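Local coordinates for cell wall surface anchor protein (Streptococcus agalactiae, PDB 4Z1P) that probably mediates adhesion as a streptococcal surface adhesin of the antigen I/II type, held on the cell wall by a C-terminal LPXTG anchor motif, at residues K147-G152 against N174-P179; A66-K71 against E114-T119; Y207-W212 against Y225-H230. One frame throughout, in Å; residues are numbered along the deposited sequence.

Contact 1 of 3, residues K147-G152 against N174-P179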
loop_
_atom_site.group_PDB
_atom_site.type_symbol
_atom_site.label_atom_id
_atom_site.label_comp_id
_atom_site.label_asym_id
_atom_site.label_seq_id
_atom_site.Cartn_x
_atom_site.Cartn_y
_atom_site.Cartn_z
ATOM N N LYS A 147 -7.778 5.750 -5.584
ATOM C CA LYS A 147 -7.522 7.026 -4.856
ATOM C C LYS A 147 -8.631 7.265 -3.803
ATOM O O LYS A 147 -8.368 7.682 -2.675
ATOM C CB LYS A 147 -7.415 8.132 -5.913
ATOM C CG LYS A 147 -7.719 9.531 -5.435
ATOM C CD LYS A 147 -6.428 10.305 -5.225
ATOM C CE LYS A 147 -6.628 11.490 -4.292
ATOM N NZ LYS A 147 -5.290 11.976 -3.904
ATOM N N GLU A 148 -9.864 6.896 -4.102
ATOM C CA GLU A 148 -10.944 7.090 -3.112
ATOM C C GLU A 148 -10.962 6.101 -1.955
ATOM O O GLU A 148 -11.753 6.262 -1.046
ATOM C CB GLU A 148 -12.340 7.105 -3.756
ATOM C CG GLU A 148 -12.695 5.778 -4.397
ATOM C CD GLU A 148 -12.412 5.791 -5.899
ATOM O OE1 GLU A 148 -11.334 6.318 -6.345
ATOM O OE2 GLU A 148 -13.293 5.259 -6.627
ATOM N N PHE A 149 -10.146 5.052 -1.994
ATOM C CA PHE A 149 -10.139 4.092 -0.911
ATOM C C PHE A 149 -9.049 4.520 0.060
ATOM O O PHE A 149 -7.860 4.262 -0.163
ATOM C CB PHE A 149 -9.904 2.661 -1.464
ATOM C CG PHE A 149 -10.129 1.592 -0.449
ATOM C CD1 PHE A 149 -11.401 1.046 -0.252
ATOM C CD2 PHE A 149 -9.062 1.129 0.332
ATOM C CE1 PHE A 149 -11.599 0.042 0.680
ATOM C CE2 PHE A 149 -9.276 0.161 1.303
ATOM C CZ PHE A 149 -10.557 -0.372 1.472
ATOM N N THR A 150 -9.447 5.141 1.165
ATOM C CA THR A 150 -8.488 5.806 2.067
ATOM C C THR A 150 -8.293 5.049 3.399
ATOM O O THR A 150 -7.389 5.379 4.167
ATOM C CB THR A 150 -8.943 7.251 2.388
ATOM O OG1 THR A 150 -10.155 7.180 3.113
ATOM C CG2 THR A 150 -9.140 8.073 1.109
ATOM N N LYS A 151 -9.120 4.067 3.687
ATOM C CA LYS A 151 -8.924 3.173 4.821
ATOM C C LYS A 151 -9.727 1.915 4.667
ATOM O O LYS A 151 -10.629 1.823 3.837
ATOM C CB LYS A 151 -9.297 3.787 6.142
ATOM C CG LYS A 151 -10.647 4.453 6.027
ATOM C CD LYS A 151 -11.176 4.810 7.421
ATOM C CE LYS A 151 -12.270 5.847 7.329
ATOM N NZ LYS A 151 -13.418 5.325 6.542
ATOM N N GLY A 152 -9.441 0.963 5.532
ATOM C CA GLY A 152 -10.022 -0.371 5.437
ATOM C C GLY A 152 -9.098 -1.361 4.763
ATOM O O GLY A 152 -7.889 -1.091 4.532
ATOM N N ASN A 174 -4.735 -6.764 3.077
ATOM C CA ASN A 174 -3.810 -5.712 3.510
ATOM C C ASN A 174 -4.550 -4.457 3.882
ATOM O O ASN A 174 -5.480 -4.047 3.173
ATOM C CB ASN A 174 -2.847 -5.340 2.385
ATOM C CG ASN A 174 -2.038 -6.509 1.952
ATOM O OD1 ASN A 174 -2.435 -7.243 1.034
ATOM N ND2 ASN A 174 -0.906 -6.719 2.625
ATOM N N ASP A 175 -4.184 -3.838 5.002
ATOM C CA ASP A 175 -4.861 -2.606 5.428
ATOM C C ASP A 175 -4.234 -1.403 4.719
ATOM O O ASP A 175 -3.006 -1.353 4.580
ATOM C CB ASP A 175 -4.733 -2.449 6.951
ATOM C CG ASP A 175 -4.629 -3.783 7.655
ATOM O OD1 ASP A 175 -3.482 -4.406 7.707
ATOM O OD2 ASP A 175 -5.709 -4.222 8.083
ATOM N N LEU A 176 -5.062 -0.464 4.261
ATOM C CA LEU A 176 -4.613 0.729 3.618
ATOM C C LEU A 176 -4.588 1.818 4.690
ATOM O O LEU A 176 -5.649 2.140 5.248
ATOM C CB LEU A 176 -5.561 1.111 2.522
ATOM C CG LEU A 176 -5.213 2.252 1.552
ATOM C CD1 LEU A 176 -5.110 3.632 2.208
ATOM C CD2 LEU A 176 -3.940 1.904 0.810
ATOM N N THR A 177 -3.393 2.392 4.919
ATOM C CA THR A 177 -3.180 3.454 5.921
ATOM C C THR A 177 -2.834 4.711 5.181
ATOM O O THR A 177 -1.823 4.800 4.470
ATOM C CB THR A 177 -2.093 3.096 6.905
ATOM O OG1 THR A 177 -0.884 2.811 6.183
ATOM C CG2 THR A 177 -2.497 1.867 7.838
ATOM N N THR A 178 -3.700 5.697 5.330
ATOM C CA THR A 178 -3.492 6.994 4.736
ATOM C C THR A 178 -2.737 7.836 5.802
ATOM O O THR A 178 -3.223 8.011 6.901
ATOM C CB THR A 178 -4.856 7.659 4.411
ATOM O OG1 THR A 178 -5.436 7.039 3.254
ATOM C CG2 THR A 178 -4.665 9.171 4.096
ATOM N N PRO A 179 -1.590 8.377 5.450
ATOM C CA PRO A 179 -0.900 9.221 6.434
ATOM C C PRO A 179 -1.647 10.486 6.736
ATOM O O PRO A 179 -2.380 10.986 5.888
ATOM C CB PRO A 179 0.429 9.527 5.782
ATOM C CG PRO A 179 0.597 8.508 4.695
ATOM C CD PRO A 179 -0.755 8.078 4.280
HETATM O O HOH W 1 -6.329 5.133 6.700
#

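Contact 2 of 3, residues A66-K71 against E114-T119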
loop_
_atom_site.group_PDB
_atom_site.type_symbol
_atom_site.label_atom_id
_atom_site.label_comp_id
_atom_site.label_asym_id
_atom_site.label_seq_id
_atom_site.Cartn_x
_atom_site.Cartn_y
_atom_site.Cartn_z
ATOM N N ALA A 66 -7.750 -0.942 -8.058
ATOM C CA ALA A 66 -7.910 -0.135 -9.274
ATOM C C ALA A 66 -7.292 -0.933 -10.451
ATOM O O ALA A 66 -7.642 -2.092 -10.628
ATOM C CB ALA A 66 -7.198 1.229 -9.091
ATOM N N GLU A 67 -6.477 -0.303 -11.298
ATOM C CA GLU A 67 -6.088 -0.919 -12.539
ATOM C C GLU A 67 -5.201 -2.189 -12.329
ATOM O O GLU A 67 -4.225 -2.120 -11.603
ATOM C CB GLU A 67 -5.192 0.012 -13.373
ATOM N N LEU A 68 -5.498 -3.250 -13.053
ATOM C CA LEU A 68 -4.674 -4.484 -13.061
ATOM C C LEU A 68 -3.627 -4.481 -14.129
ATOM O O LEU A 68 -3.960 -4.206 -15.268
ATOM C CB LEU A 68 -5.570 -5.668 -13.378
ATOM C CG LEU A 68 -4.851 -7.016 -13.624
ATOM C CD1 LEU A 68 -3.962 -7.392 -12.455
ATOM C CD2 LEU A 68 -5.852 -8.115 -14.033
ATOM N N THR A 69 -2.380 -4.805 -13.796
ATOM C CA THR A 69 -1.394 -5.135 -14.779
ATOM C C THR A 69 -1.065 -6.617 -14.668
ATOM O O THR A 69 -0.723 -7.081 -13.598
ATOM C CB THR A 69 -0.121 -4.289 -14.544
ATOM O OG1 THR A 69 -0.497 -2.917 -14.551
ATOM C CG2 THR A 69 0.878 -4.484 -15.623
ATOM N N VAL A 70 -1.179 -7.354 -15.759
ATOM C CA VAL A 70 -0.831 -8.760 -15.763
ATOM C C VAL A 70 0.621 -8.826 -16.133
ATOM O O VAL A 70 0.981 -8.529 -17.279
ATOM C CB VAL A 70 -1.681 -9.518 -16.755
ATOM C CG1 VAL A 70 -1.219 -10.943 -16.806
ATOM C CG2 VAL A 70 -3.164 -9.462 -16.361
ATOM N N LYS A 71 1.480 -9.168 -15.202
ATOM C CA LYS A 71 2.929 -9.168 -15.501
ATOM C C LYS A 71 3.323 -10.415 -16.298
ATOM O O LYS A 71 4.201 -10.365 -17.167
ATOM C CB LYS A 71 3.758 -9.066 -14.211
ATOM C CG LYS A 71 3.434 -7.791 -13.438
ATOM C CD LYS A 71 4.526 -7.311 -12.476
ATOM C CE LYS A 71 4.827 -8.194 -11.260
ATOM N NZ LYS A 71 3.795 -8.142 -10.168
ATOM N N GLU A 114 -17.071 -7.076 -9.264
ATOM C CA GLU A 114 -16.345 -6.883 -10.518
ATOM C C GLU A 114 -15.172 -7.883 -10.423
ATOM O O GLU A 114 -14.449 -7.840 -9.461
ATOM C CB GLU A 114 -15.823 -5.413 -10.548
ATOM C CG GLU A 114 -14.673 -5.134 -11.489
ATOM C CD GLU A 114 -14.345 -3.664 -11.588
ATOM O OE1 GLU A 114 -14.865 -2.847 -10.795
ATOM O OE2 GLU A 114 -13.588 -3.320 -12.490
ATOM N N PHE A 115 -14.926 -8.689 -11.449
ATOM C CA PHE A 115 -13.837 -9.619 -11.368
ATOM C C PHE A 115 -13.209 -9.854 -12.728
ATOM O O PHE A 115 -13.706 -9.327 -13.749
ATOM C CB PHE A 115 -14.328 -10.950 -10.773
ATOM C CG PHE A 115 -15.364 -11.652 -11.595
ATOM C CD1 PHE A 115 -16.687 -11.382 -11.410
ATOM C CD2 PHE A 115 -15.039 -12.665 -12.480
ATOM C CE1 PHE A 115 -17.650 -12.093 -12.106
ATOM C CE2 PHE A 115 -15.985 -13.347 -13.218
ATOM C CZ PHE A 115 -17.309 -13.075 -13.036
ATOM N N TYR A 116 -12.092 -10.575 -12.716
ATOM C CA TYR A 116 -11.354 -10.955 -13.896
ATOM C C TYR A 116 -11.357 -12.461 -14.003
ATOM O O TYR A 116 -11.388 -13.158 -12.988
ATOM C CB TYR A 116 -9.897 -10.486 -13.783
ATOM C CG TYR A 116 -9.757 -9.034 -13.569
ATOM C CD1 TYR A 116 -9.923 -8.481 -12.338
ATOM C CD2 TYR A 116 -9.453 -8.160 -14.669
ATOM C CE1 TYR A 116 -9.774 -7.100 -12.158
ATOM C CE2 TYR A 116 -9.300 -6.810 -14.487
ATOM C CZ TYR A 116 -9.437 -6.290 -13.247
ATOM O OH TYR A 116 -9.326 -4.953 -13.080
ATOM N N MET A 117 -11.461 -12.964 -15.227
ATOM C CA MET A 117 -11.468 -14.352 -15.446
ATOM C C MET A 117 -10.698 -14.742 -16.685
ATOM O O MET A 117 -10.752 -14.013 -17.696
ATOM C CB MET A 117 -12.915 -14.875 -15.532
ATOM C CG MET A 117 -13.051 -16.357 -15.724
ATOM S SD MET A 117 -14.782 -16.889 -15.693
ATOM C CE MET A 117 -15.425 -16.142 -17.111
ATOM N N TRP A 118 -9.940 -15.809 -16.592
ATOM C CA TRP A 118 -9.130 -16.297 -17.730
ATOM C C TRP A 118 -9.615 -17.677 -18.019
ATOM O O TRP A 118 -9.681 -18.508 -17.101
ATOM C CB TRP A 118 -7.631 -16.342 -17.349
ATOM C CG TRP A 118 -6.981 -15.030 -17.203
ATOM C CD1 TRP A 118 -6.289 -14.332 -18.193
ATOM C CD2 TRP A 118 -6.983 -14.190 -16.070
ATOM N NE1 TRP A 118 -5.847 -13.157 -17.705
ATOM C CE2 TRP A 118 -6.278 -13.014 -16.414
ATOM C CE3 TRP A 118 -7.528 -14.299 -14.804
ATOM C CZ2 TRP A 118 -6.059 -11.992 -15.519
ATOM C CZ3 TRP A 118 -7.274 -13.318 -13.894
ATOM C CH2 TRP A 118 -6.589 -12.144 -14.270
ATOM N N THR A 119 -10.018 -17.936 -19.234
ATOM C CA THR A 119 -10.494 -19.214 -19.699
ATOM C C THR A 119 -9.663 -19.782 -20.828
ATOM O O THR A 119 -9.121 -19.006 -21.739
ATOM C CB THR A 119 -11.947 -19.054 -20.236
ATOM O OG1 THR A 119 -11.992 -17.985 -21.130
ATOM C CG2 THR A 119 -12.909 -18.790 -19.114
HETATM O O HOH W 2 -9.723 -3.869 -10.700
HETATM O O HOH W 3 -8.073 -3.335 -14.635
#

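Contact 3 of 3, residues Y207-W212 against Y225-H230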
loop_
_atom_site.group_PDB
_atom_site.type_symbol
_atom_site.label_atom_id
_atom_site.label_comp_id
_atom_site.label_asym_id
_atom_site.label_seq_id
_atom_site.Cartn_x
_atom_site.Cartn_y
_atom_site.Cartn_z
ATOM N N TYR A 207 6.505 26.525 15.981
ATOM C CA TYR A 207 5.628 25.633 15.228
ATOM C C TYR A 207 5.900 24.179 15.566
ATOM O O TYR A 207 7.044 23.707 15.554
ATOM C CB TYR A 207 5.791 25.900 13.743
ATOM C CG TYR A 207 5.398 27.330 13.407
ATOM C CD1 TYR A 207 4.123 27.787 13.661
ATOM C CD2 TYR A 207 6.319 28.200 12.821
ATOM C CE1 TYR A 207 3.740 29.084 13.359
ATOM C CE2 TYR A 207 5.981 29.523 12.522
ATOM C CZ TYR A 207 4.709 29.970 12.824
ATOM O OH TYR A 207 4.420 31.221 12.528
ATOM N N LYS A 208 4.828 23.455 15.884
ATOM C CA LYS A 208 4.919 22.036 16.112
ATOM C C LYS A 208 4.320 21.278 14.889
ATOM O O LYS A 208 3.148 21.461 14.571
ATOM C CB LYS A 208 4.160 21.658 17.370
ATOM C CG LYS A 208 4.211 20.157 17.637
ATOM C CD LYS A 208 3.399 19.790 18.856
ATOM C CE LYS A 208 3.568 18.311 19.153
ATOM N NZ LYS A 208 2.488 17.836 20.059
ATOM N N LEU A 209 5.158 20.489 14.220
ATOM C CA LEU A 209 4.736 19.612 13.140
ATOM C C LEU A 209 4.661 18.209 13.679
ATOM O O LEU A 209 5.673 17.639 14.046
ATOM C CB LEU A 209 5.693 19.713 12.012
ATOM C CG LEU A 209 5.883 21.158 11.525
ATOM C CD1 LEU A 209 6.824 21.164 10.360
ATOM C CD2 LEU A 209 4.583 21.929 11.153
ATOM N N GLU A 210 3.441 17.682 13.810
ATOM C CA GLU A 210 3.212 16.349 14.366
ATOM C C GLU A 210 3.285 15.383 13.199
ATOM O O GLU A 210 2.355 15.282 12.376
ATOM C CB GLU A 210 1.844 16.230 15.059
ATOM C CG GLU A 210 1.672 17.127 16.261
ATOM C CD GLU A 210 0.221 17.139 16.801
ATOM O OE1 GLU A 210 -0.230 18.258 17.147
ATOM O OE2 GLU A 210 -0.432 16.047 16.842
ATOM N N GLY A 211 4.397 14.681 13.096
ATOM C CA GLY A 211 4.527 13.643 12.058
ATOM C C GLY A 211 3.590 12.474 12.194
ATOM O O GLY A 211 3.047 12.176 13.268
ATOM N N TRP A 212 3.412 11.759 11.088
ATOM C CA TRP A 212 2.550 10.558 11.157
ATOM C C TRP A 212 3.303 9.426 11.785
ATOM O O TRP A 212 4.531 9.280 11.562
ATOM C CB TRP A 212 2.182 10.127 9.751
ATOM C CG TRP A 212 1.266 8.983 9.677
ATOM C CD1 TRP A 212 0.040 8.877 10.249
ATOM C CD2 TRP A 212 1.456 7.809 8.888
ATOM N NE1 TRP A 212 -0.551 7.665 9.894
ATOM C CE2 TRP A 212 0.291 7.007 9.038
ATOM C CE3 TRP A 212 2.484 7.357 8.089
ATOM C CZ2 TRP A 212 0.170 5.786 8.451
ATOM C CZ3 TRP A 212 2.366 6.130 7.503
ATOM C CH2 TRP A 212 1.234 5.354 7.687
ATOM N N TYR A 225 10.865 10.178 4.950
ATOM C CA TYR A 225 10.015 10.687 6.010
ATOM C C TYR A 225 10.454 12.129 6.195
ATOM O O TYR A 225 11.524 12.393 6.723
ATOM C CB TYR A 225 10.141 9.807 7.260
ATOM C CG TYR A 225 9.206 10.131 8.418
ATOM C CD1 TYR A 225 9.363 11.300 9.204
ATOM C CD2 TYR A 225 8.160 9.282 8.741
ATOM C CE1 TYR A 225 8.487 11.563 10.242
ATOM C CE2 TYR A 225 7.301 9.523 9.781
ATOM C CZ TYR A 225 7.487 10.684 10.547
ATOM O OH TYR A 225 6.591 10.940 11.586
ATOM N N LYS A 226 9.680 13.089 5.701
ATOM C CA LYS A 226 10.182 14.438 5.747
ATOM C C LYS A 226 9.116 15.463 5.831
ATOM O O LYS A 226 7.981 15.205 5.459
ATOM C CB LYS A 226 11.071 14.682 4.551
ATOM C CG LYS A 226 10.392 15.142 3.328
ATOM C CD LYS A 226 11.426 15.521 2.265
ATOM C CE LYS A 226 10.683 15.732 0.977
ATOM N NZ LYS A 226 11.544 16.026 -0.187
ATOM N N PHE A 227 9.468 16.616 6.402
ATOM C CA PHE A 227 8.575 17.759 6.485
ATOM C C PHE A 227 9.115 18.871 5.615
ATOM O O PHE A 227 10.298 19.119 5.625
ATOM C CB PHE A 227 8.536 18.314 7.915
ATOM C CG PHE A 227 8.265 17.295 8.989
ATOM C CD1 PHE A 227 9.281 16.507 9.517
ATOM C CD2 PHE A 227 7.028 17.202 9.550
ATOM C CE1 PHE A 227 9.039 15.610 10.570
ATOM C CE2 PHE A 227 6.782 16.324 10.608
ATOM C CZ PHE A 227 7.784 15.523 11.106
ATOM N N VAL A 228 8.240 19.531 4.856
ATOM C CA VAL A 228 8.557 20.761 4.144
ATOM C C VAL A 228 7.608 21.880 4.656
ATOM O O VAL A 228 6.406 21.772 4.581
ATOM C CB VAL A 228 8.463 20.600 2.610
ATOM C CG1 VAL A 228 8.875 21.886 1.919
ATOM C CG2 VAL A 228 9.339 19.439 2.120
ATOM N N ASP A 229 8.155 22.952 5.242
ATOM C CA ASP A 229 7.311 24.001 5.851
ATOM C C ASP A 229 7.653 25.287 5.096
ATOM O O ASP A 229 8.821 25.649 4.961
ATOM C CB ASP A 229 7.626 24.102 7.337
ATOM C CG ASP A 229 6.642 24.996 8.073
ATOM O OD1 ASP A 229 6.557 26.213 7.727
ATOM O OD2 ASP A 229 5.931 24.464 8.934
ATOM N N HIS A 230 6.654 26.014 4.642
ATOM C CA HIS A 230 6.930 27.248 3.895
ATOM C C HIS A 230 6.613 28.323 4.912
ATOM O O HIS A 230 5.462 28.523 5.313
ATOM C CB HIS A 230 6.082 27.319 2.644
ATOM C CG HIS A 230 5.935 25.981 1.996
ATOM N ND1 HIS A 230 5.081 25.006 2.495
ATOM C CD2 HIS A 230 6.591 25.421 0.951
ATOM C CE1 HIS A 230 5.198 23.915 1.763
ATOM N NE2 HIS A 230 6.101 24.141 0.821
#

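Contact 1 of 3, residues K147-G152 against N174-P179
L176 slots its side chain between the F149 ring and the backbone of T150, and T178, two residues on, ties the same loop down with its hydroxyl. With CB at the edge of the phenylalanine ring, the leucine turns CG anti to its backbone N (chi1 -172°), which directs CG toward F149 O and sends CD1 on to the carbonyl O of T150, 3.5 Å away. CB meets the ring near its plane, 4.0 Å from F149 CE2; the two side chains run past one another in opposite directions. K151 O stands over a face of the same ring, offset toward the rim, so the loop packs against its own aromatic as well.

The polar grip centres on T150 O. T178 OG1 donates to it over 2.7 Å, in the carbonyl plane and on a lone pair. A chi1 of -75° puts that hydroxyl beside the threonine's own backbone N and trans to its carbonyl carbon. A water also donates to T150 O and accepts from T178 N, so this carbonyl receives two bonds. Farther along, L176 N gives a nearly straight bond of 2.9 Å to G152 O. G152 has a positive phi of 98°, at which a side chain would press on the preceding carbonyl O; here the chain turns its corner into strand 153-162.

The loop passes from one sheet (137-145) to the other (153-162) and lies against the end of 165-177, an outermost strand of its five-stranded sheet, in a beta-sandwich consistent with the immunoglobulin-like fold of antigen I/II C-terminal domains.

Contact 2 of 3, residues A66-K71 against E114-T119
The CD2 methyl of L68 is the knob of this contact, lodged in the corner between one face of the Y116 ring and the edge of the W118 indole. It sits 3.8 Å from the tyrosine centroid and only 20° off the ring normal, a CH-pi contact displaced slightly toward the rim. The leucine places CG anti to its backbone N (chi1 172°), and leucine and tyrosine overlap head to tail, with L68 CB near the phenolic end, 3.8 Å from Y116 OH. The indole meets the same methyl differently, edge on: W118 CH2 lies 4.1 Å from L68 CD2. V70 CG2 abuts the same edge at W118 CZ2, 3.9 Å away and near the indole plane.

The strands run at 19° to each other with axes 10.5 Å apart, so side chains, not backbones, bridge them. From neighbouring strands H89 stacks on Y116, Y139 meets W118 with the ring planes steeply inclined, and L141 and F143 flank L68.

At the hydroxyl end of the tyrosine the apolar surface gives way to water. Two waters lie in the ring plane there, each 2.6 Å from Y116 OH; one donates to A66 O and the other accepts from L68 N.

The chemistry is therefore that of a mostly apolar interface between two facing sheets, in which no direct hydrogen bond joins the two segments. The hydroxyl of the buried Y116 is bridged by two waters to the backbone of A66 and L68, which links the sheets where the strands stand too far apart to bond.

Contact 3 of 3, residues Y207-W212 against Y225-H230
The hydroxyl of Y225 has two hydrogen-bond partners: it donates to the carbonyl O of W212, and the backbone N of A298 supplies a further bond. The bond from Y225 OH to W212 O is short, 2.6 Å, with the donor tilted 32° from the carbonyl plane, while the oxygen itself lies at the edge of the tyrosine ring. A chi1 of -174°, CG trans to the backbone N, swings this ring from the end of its strand across to the other segment. F318 and F296 meet it edge-to-face.

Beside it, F227 packs on G211, just beyond L209 and E210. Its CE2 comes to 3.8 Å from G211 CA, with G211 N in the ring plane at the edge. With no side chain, G211 lets Y225 OH and F227 CZ approach its backbone closely. Next along, L209 and F227 slip past each other in opposite senses, L209 CB standing 3.8 Å from F227 CD2.

The leucine's two methyls end near D229, whose OD2 is 3.6 Å from L209 CD2. This carboxylate oxygen of a buried residue receives a hydrogen bond from N314 ND2, so a polar atom borders the apolar layer without lacking a partner.

The axes of 207-210 and 225-230 approach to 9.5 Å, their N-to-C directions 145° apart, and each strand belongs to a separate antiparallel sheet. Aromatic and aliphatic side chains meeting between two such sheets form the core of a beta-sandwich, here that of the C-terminal domain of an antigen I/II-type adhesin.

The three contacts sample two beta-sandwich domains and the junction joining them. Contacts 2 and 3 both span facing sheets, yet contact 3 is the more deeply buried and closes its polar ends with direct bonds, whereas contact 2 is partly exposed and relies on water. Contact 1 is the most open and has most of its polar bonds at backbone carbonyls: a loop held to the end of an outer strand. Its strand 165-177 belongs to the same sheet as strand 115-120 of contact 2, though the centres are about 21 Å apart. Contact 1 also touches contact 3, where P179 and T177 pack on the W212 indole as the two sandwiches meet. Contacts 2 and 3 stay about 19 Å apart at their nearest atoms.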